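Side-chain contacts in glycosyl hydrolase, family 31/fibronectin type III domain protein (Clostridium perfringens, PDB 4LKS), which binds galactose through a calcium-containing beta-sandwich carbohydrate-binding module, probably helping to hold its parent family 31 glycoside hydrolase on galactose-bearing glycans: residues K40-A43 with V44-D47; I51-S54 with A55-A58; K69-K72 with A73-L76. All blocks are in the same frame, centred on the assembly; numbering follows the deposited sequence.

Contact 1. Residues K40-A43 with V44-D47. With CA (calcium ion), chain C.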
ATOM      1  N   LYS A  40      11.431  -0.176  -1.033  1.00 10.03           N
ATOM      2  CA  LYS A  40      10.268   0.486  -0.459  1.00 10.38           C
ATOM      3  C   LYS A  40       9.911   1.800  -1.172  1.00 10.52           C
ATOM      4  O   LYS A  40       8.724   2.125  -1.332  1.00 10.58           O
ATOM      5  CB  LYS A  40      10.474   0.703   1.047  1.00  9.10           C
ATOM      6  CG  LYS A  40      11.627   1.618   1.423  1.00 11.08           C
ATOM      7  CD  LYS A  40      11.911   1.519   2.927  1.00 11.82           C
ATOM      8  CE  LYS A  40      12.844   2.620   3.400  1.00 14.94           C
ATOM      9  NZ  LYS A  40      14.230   2.484   2.843  1.00 18.49           N
ATOM     10  N   GLU A  41      10.916   2.537  -1.638  1.00 10.03           N
ATOM     11  CA  GLU A  41      10.669   3.837  -2.266  1.00 10.29           C
ATOM     12  C   GLU A  41       9.840   3.687  -3.545  1.00  8.59           C
ATOM     13  O   GLU A  41       9.088   4.606  -3.946  1.00 11.13           O
ATOM     14  CB  GLU A  41      12.006   4.530  -2.577  1.00 10.53           C
ATOM     15  CG  GLU A  41      12.819   4.969  -1.344  1.00 14.20           C
ATOM     16  CD  GLU A  41      13.618   3.850  -0.665  1.00 16.24           C
ATOM     17  OE1 GLU A  41      13.774   2.745  -1.236  1.00 13.08           O
ATOM     18  OE2 GLU A  41      14.111   4.093   0.461  1.00 15.99           O
ATOM     19  N   ASN A  42       9.944   2.511  -4.163  1.00 10.20           N
ATOM     20  CA  ASN A  42       9.205   2.223  -5.384  1.00  9.29           C
ATOM     21  C   ASN A  42       7.700   2.227  -5.164  1.00  9.04           C
ATOM     22  O   ASN A  42       6.923   2.291  -6.129  1.00 10.58           O
ATOM     23  CB  ASN A  42       9.623   0.863  -5.952  1.00  9.99           C
ATOM     24  CG  ASN A  42      11.040   0.855  -6.497  1.00 10.41           C
ATOM     25  OD1 ASN A  42      11.743   1.872  -6.482  1.00 13.66           O
ATOM     26  ND2 ASN A  42      11.466  -0.305  -6.983  1.00 13.06           N
ATOM     27  N   ALA A  43       7.265   2.143  -3.907  1.00  8.54           N
ATOM     28  CA  ALA A  43       5.830   2.111  -3.659  1.00  9.11           C
ATOM     29  C   ALA A  43       5.215   3.490  -3.781  1.00 11.27           C
ATOM     30  O   ALA A  43       3.987   3.605  -3.892  1.00  9.85           O
ATOM     31  CB  ALA A  43       5.537   1.542  -2.277  1.00  9.58           C
ATOM     32  N   VAL A  44       6.033   4.542  -3.727  1.00  9.19           N
ATOM     33  CA  VAL A  44       5.424   5.878  -3.719  1.00  8.86           C
ATOM     34  C   VAL A  44       6.147   6.823  -4.658  1.00  9.15           C
ATOM     35  O   VAL A  44       6.249   8.025  -4.401  1.00 10.48           O
ATOM     36  CB  VAL A  44       5.322   6.485  -2.300  1.00  8.77           C
ATOM     37  CG1 VAL A  44       4.217   5.795  -1.493  1.00 11.09           C
ATOM     38  CG2 VAL A  44       6.655   6.401  -1.575  1.00 10.70           C
ATOM     39  N   ASP A  45       6.632   6.275  -5.769  1.00 10.23           N
ATOM     40  CA  ASP A  45       7.384   7.082  -6.734  1.00 10.40           C
ATOM     41  C   ASP A  45       6.553   7.543  -7.937  1.00 10.31           C
ATOM     42  O   ASP A  45       7.099   8.087  -8.914  1.00 14.04           O
ATOM     43  CB  ASP A  45       8.640   6.337  -7.203  1.00 11.00           C
ATOM     44  CG  ASP A  45       8.327   5.046  -7.935  1.00 10.36           C
ATOM     45  OD1 ASP A  45       7.138   4.664  -8.053  1.00  9.00           O
ATOM     46  OD2 ASP A  45       9.298   4.407  -8.406  1.00 11.23           O
ATOM     47  N   GLY A  46       5.239   7.340  -7.874  1.00  9.85           N
ATOM     48  CA  GLY A  46       4.359   7.738  -8.965  1.00 11.94           C
ATOM     49  C   GLY A  46       4.525   6.924 -10.243  1.00 10.98           C
ATOM     50  O   GLY A  46       3.995   7.303 -11.301  1.00 14.70           O
ATOM     51  N   ASP A  47       5.236   5.805 -10.148  1.00 10.84           N
ATOM     52  CA  ASP A  47       5.589   4.990 -11.311  1.00 10.74           C
ATOM     53  C   ASP A  47       4.933   3.615 -11.236  1.00 10.64           C
ATOM     54  O   ASP A  47       5.207   2.822 -10.310  1.00 10.93           O
ATOM     55  CB  ASP A  47       7.109   4.857 -11.366  1.00  9.21           C
ATOM     56  CG  ASP A  47       7.618   4.322 -12.673  1.00 11.04           C
ATOM     57  OD1 ASP A  47       6.840   3.757 -13.478  1.00 11.05           O
ATOM     58  OD2 ASP A  47       8.833   4.478 -12.886  1.00 10.26           O
TER
HETATM   59 CA    CA C 201       6.098   2.385  -8.245  0.63  9.62          CA
HETATM   60  O   HOH W   1      11.639   4.497  -7.026  1.00 23.50           O
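The carboxylate of Asp-45 lies alongside the backbone carbonyl of Asn-42, its OD1 3.1 Å from Asn-42 O, and a calcium ion explains why two such oxygens sit so close. The ion binds Asn-42 O at 2.3 Å, Asp-45 OD1 at 2.5 Å and Asp-47 O at 2.3 Å. With chi1 at 63°, CG of Asp-45 sits between the backbone N and the carbonyl carbon, and the carboxylate reaches back toward Asn-42, where OD1 meets the ion. The same OD1 accepts the backbone N-H of Asp-47 from above the carboxylate plane, an Asx turn that brings Asp-47 O round to the calcium. The other carboxylate oxygen of Asp-45, OD2, shares a water with Asn-42 OD1, and the amide and carboxylate so bridged are nearly parallel, their planes 21° apart. Asn-42 ND2 is hydrogen-bonded to Ile-51 O. Behind the site, Val-44 N closes the turn on Glu-41 O at 3.1 Å. Thr-50 OG1 and Ala-160 O also bind the calcium, tying this loop to strand 158-166. The apolar side chains face inward: Ala-43 rests on Ile-66 and Val-44 on Ile-68 of strand 64-70, and Val-44 also touches Leu-26 and Ala-28 of strand 26-31.

Contact 2. Residues I51-S54 with A55-A58. With GAL (beta-D-galactopyranose), chain D.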
ATOM      1  N   ILE A  51       8.041  -1.507  -8.273  1.00  9.99           N
ATOM      2  CA  ILE A  51       7.317  -2.031  -7.123  1.00 11.29           C
ATOM      3  C   ILE A  51       8.181  -2.150  -5.892  1.00 10.27           C
ATOM      4  O   ILE A  51       9.398  -2.331  -5.986  1.00  9.98           O
ATOM      5  CB  ILE A  51       6.714  -3.427  -7.387  1.00 10.52           C
ATOM      6  CG1 ILE A  51       7.815  -4.466  -7.623  1.00 10.70           C
ATOM      7  CG2 ILE A  51       5.733  -3.386  -8.556  1.00 12.97           C
ATOM      8  CD1 ILE A  51       7.290  -5.885  -7.733  1.00 13.65           C
ATOM      9  N   TRP A  52       7.548  -2.020  -4.733  1.00  9.55           N
ATOM     10  CA  TRP A  52       8.115  -2.576  -3.510  1.00  8.13           C
ATOM     11  C   TRP A  52       7.677  -4.033  -3.451  1.00  8.73           C
ATOM     12  O   TRP A  52       6.525  -4.343  -3.765  1.00  8.71           O
ATOM     13  CB  TRP A  52       7.596  -1.830  -2.276  1.00  9.73           C
ATOM     14  CG  TRP A  52       7.843  -2.597  -1.004  1.00  9.34           C
ATOM     15  CD1 TRP A  52       9.053  -2.987  -0.508  1.00 10.35           C
ATOM     16  CD2 TRP A  52       6.857  -3.073  -0.077  1.00  9.14           C
ATOM     17  NE1 TRP A  52       8.885  -3.679   0.666  1.00 10.56           N
ATOM     18  CE2 TRP A  52       7.549  -3.742   0.959  1.00 10.15           C
ATOM     19  CE3 TRP A  52       5.460  -2.996  -0.016  1.00  9.28           C
ATOM     20  CZ2 TRP A  52       6.889  -4.335   2.045  1.00  9.69           C
ATOM     21  CZ3 TRP A  52       4.801  -3.583   1.073  1.00 11.56           C
ATOM     22  CH2 TRP A  52       5.520  -4.242   2.083  1.00 11.43           C
ATOM     23  N   HIS A  53       8.589  -4.923  -3.061  1.00  8.95           N
ATOM     24  CA  HIS A  53       8.271  -6.335  -2.880  1.00  8.27           C
ATOM     25  C   HIS A  53       8.993  -6.799  -1.628  1.00  9.62           C
ATOM     26  O   HIS A  53      10.180  -6.517  -1.453  1.00 12.00           O
ATOM     27  CB  HIS A  53       8.757  -7.137  -4.099  1.00 10.31           C
ATOM     28  CG  HIS A  53       8.170  -8.511  -4.224  1.00 11.19           C
ATOM     29  ND1 HIS A  53       8.359  -9.503  -3.286  1.00 13.00           N
ATOM     30  CD2 HIS A  53       7.441  -9.076  -5.222  1.00 10.97           C
ATOM     31  CE1 HIS A  53       7.752 -10.611  -3.683  1.00 13.08           C
ATOM     32  NE2 HIS A  53       7.196 -10.377  -4.859  1.00 14.13           N
ATOM     33  N   SER A  54       8.274  -7.476  -0.737  1.00 10.92           N
ATOM     34  CA  SER A  54       8.881  -7.960   0.493  1.00 11.41           C
ATOM     35  C   SER A  54       9.694  -9.225   0.194  1.00 13.58           C
ATOM     36  O   SER A  54       9.593  -9.802  -0.898  1.00 12.74           O
ATOM     37  CB  SER A  54       7.809  -8.199   1.581  1.00 10.40           C
ATOM     38  OG  SER A  54       6.910  -9.244   1.253  1.00 10.91           O
ATOM     39  N   ALA A  55      10.504  -9.642   1.158  1.00 14.09           N
ATOM     40  CA  ALA A  55      11.382 -10.802   0.965  1.00 14.47           C
ATOM     41  C   ALA A  55      10.577 -12.081   0.755  1.00 13.47           C
ATOM     42  O   ALA A  55       9.476 -12.229   1.286  1.00 17.15           O
ATOM     43  CB  ALA A  55      12.344 -10.942   2.136  1.00 14.97           C
ATOM     44  N   TYR A  56      11.125 -13.015  -0.026  1.00 13.71           N
ATOM     45  CA  TYR A  56      10.369 -14.208  -0.397  1.00 14.01           C
ATOM     46  C   TYR A  56      11.171 -15.499  -0.277  1.00 21.94           C
ATOM     47  O   TYR A  56      10.907 -16.475  -0.984  1.00 23.17           O
ATOM     48  CB  TYR A  56       9.762 -14.076  -1.799  1.00 15.89           C
ATOM     49  CG  TYR A  56      10.730 -13.753  -2.917  1.00 18.08           C
ATOM     50  CD1 TYR A  56      11.409 -14.759  -3.593  1.00 18.78           C
ATOM     51  CD2 TYR A  56      10.928 -12.444  -3.324  1.00 15.51           C
ATOM     52  CE1 TYR A  56      12.273 -14.465  -4.630  1.00 21.69           C
ATOM     53  CE2 TYR A  56      11.786 -12.138  -4.351  1.00 18.03           C
ATOM     54  CZ  TYR A  56      12.463 -13.148  -5.000  1.00 18.68           C
ATOM     55  OH  TYR A  56      13.316 -12.825  -6.030  1.00 20.25           O
ATOM     56  N   GLN A  57      12.132 -15.500   0.635  1.00 16.86           N
ATOM     57  CA  GLN A  57      12.826 -16.734   0.976  1.00 22.71           C
ATOM     58  C   GLN A  57      11.894 -17.654   1.755  1.00 21.93           C
ATOM     59  O   GLN A  57      10.870 -17.211   2.265  1.00 27.45           O
ATOM     60  CB  GLN A  57      14.105 -16.435   1.752  1.00 21.69           C
ATOM     61  CG  GLN A  57      15.119 -15.667   0.920  1.00 28.19           C
ATOM     62  CD  GLN A  57      15.241 -16.221  -0.490  1.00 44.68           C
ATOM     63  OE1 GLN A  57      15.476 -17.416  -0.685  1.00 43.46           O
ATOM     64  NE2 GLN A  57      15.066 -15.356  -1.483  1.00 31.37           N
ATOM     65  N   ALA A  58      12.247 -18.935   1.835  1.00 22.71           N
ATOM     66  CA  ALA A  58      11.360 -19.945   2.405  1.00 21.04           C
ATOM     67  C   ALA A  58      10.836 -19.587   3.797  1.00 21.40           C
ATOM     68  O   ALA A  58       9.690 -19.887   4.132  1.00 30.08           O
ATOM     69  CB  ALA A  58      12.056 -21.298   2.426  1.00 29.58           C
TER
HETATM   70  C1  GAL D 202       9.350 -14.174  -9.043  1.00 39.53           C
HETATM   71  C2  GAL D 202       9.143 -12.648  -9.117  1.00 29.99           C
HETATM   72  C3  GAL D 202       9.654 -11.977  -7.850  1.00 25.64           C
HETATM   73  C4  GAL D 202       8.950 -12.595  -6.630  1.00 21.98           C
HETATM   74  C5  GAL D 202       9.199 -14.089  -6.626  1.00 23.07           C
HETATM   75  C6  GAL D 202       8.453 -14.834  -5.517  1.00 27.58           C
HETATM   76  O1  GAL D 202       8.773 -14.811 -10.151  1.00 43.90           O
HETATM   77  O2  GAL D 202       9.832 -12.053 -10.222  1.00 29.57           O
HETATM   78  O3  GAL D 202       9.359 -10.583  -7.871  1.00 20.30           O
HETATM   79  O4  GAL D 202       7.544 -12.369  -6.717  1.00 19.41           O
HETATM   80  O5  GAL D 202       8.740 -14.690  -7.860  1.00 26.40           O
HETATM   81  O6  GAL D 202       8.773 -16.220  -5.517  1.00 31.63           O
HETATM   82  O   HOH W   2       7.452 -11.444   2.814  1.00 15.09           O
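His-53 and Tyr-56 meet ring against ring, the edge of the tyrosine directed toward the face of the imidazole in an offset edge-to-face pair. Their centroids are 5.4 Å apart and the planes stand at 72°, with Tyr-56 CD2 3.7 Å from His-53 CE1. Each ring is placed by its first torsion. The imidazole of His-53 extends opposite its own backbone N (chi1 -164°), which carries NE2 out to the sugar and still lets ND1 reach the next residue's carbonyl. That bond, His-53 ND1 to Ser-54 O, is 2.7 Å long; it runs in the imidazole plane and uses an in-plane lone pair of the carbonyl, so it fixes the rotation of the ring. In Tyr-56, CG stands between backbone N and carbonyl carbon (chi1 55°), which sets the CD2 side of the ring beside the imidazole and turns one face to the sugar; its OH is hydrogen-bonded to Asp-36. Galactose meets both rings: its C5 lies over the centre of one tyrosine face, while O4 is 2.7 Å from His-53 NE2. Ser-54 turns OG to the other side of the chain, where it bonds to Ala-157 N and shares a water with Ala-55 O. Arg-84 NH2 and Asn-89 ND2 are also hydrogen-bonded to the sugar. With ND1 committed to Ser-54 O, the imidazole is held so that NE2 meets O4. Aromatic stacking on the C-H groups of the sugar, joined to a hydrogen bond at axial O4, is consistent with galactose-specific recognition.

Contact 3. Residues K69-K72 with A73-L76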
ATOM      1  N   LYS A  69       5.947   8.363   4.912  1.00 10.26           N
ATOM      2  CA  LYS A  69       5.985   9.661   5.566  1.00 10.10           C
ATOM      3  C   LYS A  69       5.582  10.726   4.559  1.00  9.75           C
ATOM      4  O   LYS A  69       6.075  10.721   3.434  1.00 11.28           O
ATOM      5  CB  LYS A  69       7.411   9.947   6.054  1.00 11.31           C
ATOM      6  CG  LYS A  69       7.589  11.320   6.677  1.00 12.43           C
ATOM      7  CD  LYS A  69       9.060  11.582   6.977  1.00 14.58           C
ATOM      8  CE  LYS A  69       9.257  12.982   7.505  1.00 16.68           C
ATOM      9  NZ  LYS A  69      10.678  13.207   7.914  1.00 20.85           N
ATOM     10  N   LEU A  70       4.694  11.632   4.962  1.00  9.32           N
ATOM     11  CA  LEU A  70       4.262  12.741   4.104  1.00  8.39           C
ATOM     12  C   LEU A  70       5.070  13.983   4.483  1.00 13.26           C
ATOM     13  O   LEU A  70       5.649  14.041   5.574  1.00 13.64           O
ATOM     14  CB  LEU A  70       2.748  12.972   4.244  1.00  9.79           C
ATOM     15  CG  LEU A  70       1.930  11.761   3.760  1.00 13.69           C
ATOM     16  CD1 LEU A  70       1.550  10.864   4.912  1.00 16.95           C
ATOM     17  CD2 LEU A  70       0.684  12.202   2.996  1.00 18.52           C
ATOM     18  N   ASP A  71       5.129  14.964   3.590  1.00 11.27           N
ATOM     19  CA  ASP A  71       6.023  16.104   3.828  1.00 13.53           C
ATOM     20  C   ASP A  71       5.567  16.974   5.003  1.00 16.36           C
ATOM     21  O   ASP A  71       6.373  17.689   5.611  1.00 19.84           O
ATOM     22  CB  ASP A  71       6.196  16.941   2.561  1.00 12.03           C
ATOM     23  CG  ASP A  71       4.941  17.685   2.182  1.00 19.29           C
ATOM     24  OD1 ASP A  71       3.892  17.033   1.992  1.00 15.69           O
ATOM     25  OD2 ASP A  71       4.997  18.925   2.075  1.00 25.58           O
ATOM     26  N   LYS A  72       4.276  16.903   5.319  1.00 12.63           N
ATOM     27  CA  LYS A  72       3.692  17.552   6.482  1.00 14.55           C
ATOM     28  C   LYS A  72       2.484  16.705   6.842  1.00 12.55           C
ATOM     29  O   LYS A  72       2.183  15.737   6.142  1.00 12.27           O
ATOM     30  CB  LYS A  72       3.263  18.986   6.146  1.00 14.79           C
ATOM     31  CG  LYS A  72       2.299  19.088   4.973  1.00 14.83           C
ATOM     32  CD  LYS A  72       1.836  20.529   4.741  1.00 18.83           C
ATOM     33  CE  LYS A  72       1.093  20.646   3.421  1.00 29.84           C
ATOM     34  NZ  LYS A  72      -0.009  21.643   3.485  1.00 48.17           N
ATOM     35  N   ALA A  73       1.801  17.041   7.930  1.00 13.59           N
ATOM     36  CA  ALA A  73       0.552  16.363   8.260  1.00 12.18           C
ATOM     37  C   ALA A  73      -0.544  16.767   7.283  1.00 13.86           C
ATOM     38  O   ALA A  73      -0.662  17.944   6.912  1.00 15.35           O
ATOM     39  CB  ALA A  73       0.125  16.675   9.691  1.00 12.99           C
ATOM     40  N   TYR A  74      -1.345  15.787   6.875  1.00 10.71           N
ATOM     41  CA  TYR A  74      -2.510  16.027   6.034  1.00 10.76           C
ATOM     42  C   TYR A  74      -3.744  15.408   6.658  1.00 10.74           C
ATOM     43  O   TYR A  74      -3.666  14.362   7.316  1.00 10.60           O
ATOM     44  CB  TYR A  74      -2.336  15.387   4.651  1.00 11.17           C
ATOM     45  CG  TYR A  74      -1.303  16.046   3.772  1.00 11.47           C
ATOM     46  CD1 TYR A  74       0.034  15.695   3.863  1.00 11.45           C
ATOM     47  CD2 TYR A  74      -1.677  17.013   2.840  1.00 11.94           C
ATOM     48  CE1 TYR A  74       0.985  16.291   3.050  1.00 12.33           C
ATOM     49  CE2 TYR A  74      -0.741  17.614   2.025  1.00 13.31           C
ATOM     50  CZ  TYR A  74       0.588  17.250   2.135  1.00 13.26           C
ATOM     51  OH  TYR A  74       1.527  17.849   1.319  1.00 14.90           O
ATOM     52  N   ASP A  75      -4.897  16.014   6.409  1.00  9.49           N
ATOM     53  CA  ASP A  75      -6.169  15.383   6.727  1.00  9.79           C
ATOM     54  C   ASP A  75      -6.447  14.376   5.618  1.00 11.69           C
ATOM     55  O   ASP A  75      -6.846  14.761   4.512  1.00 13.54           O
ATOM     56  CB  ASP A  75      -7.297  16.416   6.784  1.00 11.37           C
ATOM     57  CG  ASP A  75      -7.127  17.421   7.917  1.00 13.07           C
ATOM     58  OD1 ASP A  75      -6.333  17.172   8.846  1.00 12.20           O
ATOM     59  OD2 ASP A  75      -7.824  18.459   7.886  1.00 17.66           O
ATOM     60  N   LEU A  76      -6.180  13.102   5.902  1.00  8.77           N
ATOM     61  CA  LEU A  76      -6.294  12.044   4.891  1.00  8.97           C
ATOM     62  C   LEU A  76      -7.628  11.330   4.961  1.00  9.99           C
ATOM     63  O   LEU A  76      -8.132  11.073   6.055  1.00 10.22           O
ATOM     64  CB  LEU A  76      -5.207  10.984   5.102  1.00  9.07           C
ATOM     65  CG  LEU A  76      -3.742  11.387   4.943  1.00  8.53           C
ATOM     66  CD1 LEU A  76      -2.838  10.207   5.262  1.00  9.93           C
ATOM     67  CD2 LEU A  76      -3.467  11.871   3.530  1.00  9.95           C
TER
HETATM   68  O   HOH W   3      -1.834  19.875   5.226  1.00 25.67           O
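Ala-73 follows directly on Lys-72 and opens the second strand, and the two residues share a water: Lys-72 NZ gives a hydrogen bond to it, and it gives one in turn to Ala-73 O. The next residue, Tyr-74, carries most of the contact. Its CG lies beside the backbone N (chi1 -70°), which swings the ring back across the corner until the hydroxyl meets Asp-71. Tyr-74 OH donates to Asp-71 OD1 over 2.6 Å, a short bond made to the syn lone pair of the carboxylate, and OD1 sits at the ring edge in the plane of the phenol. The carboxylate itself is turned 46° against the ring. Lys-72 crosses the tyrosine at about a right angle, its aliphatic stem bringing CG to 3.6 Å from Tyr-74 CE1 and CE to 3.5 Å from Tyr-74 OH. The carbonyl oxygen of Lys-72 also approaches the ring obliquely, 3.1 Å from Tyr-74 CD1; this oxygen is buried with no polar partner in the model. Leu-70 comes in at a slant too, its CD2 3.7 Å from Tyr-74 CD1. Beyond Asp-75, whose carboxylate bonds to Asn-137, the chain reaches Leu-76. Its side chain returns to the inner side, and Leu-76 CD2 is 4.2 Å from Leu-70 CD2. Both leucines also touch Phe-164 of strand 158-166. The bend at Asp-71 and Lys-72 passes the chain from strand 64-70 in one sheet to strand 73-82 in the other, with leucines facing inward and a tyrosine folded over the corner: a sheet-to-sheet connection in the beta-sandwich of this F5/8 type C domain.

In the fold
The three contacts come in series along the chain and mark out a single beta-sandwich domain. Contacts 1 and 2 have centres about 15 Å apart and touch directly: the calcium loop of contact 1 packs its Ala-43 and Lys-40 against Trp-52 in strand 52-53, from which contact 2 leads to the galactose pocket. The calcium is about 11 Å from the side chain of His-53 and is not bonded to the sugar, consistent with a structural role. The centre of contact 3 lies about 27 Å from that of contact 2, on the opposite side of the chain's centre, where strand 64-70 of the five-stranded sheet gives way to strand 73-82 of the four-stranded one. Sugar recognition and this sheet-to-sheet corner therefore occupy opposite ends of the domain.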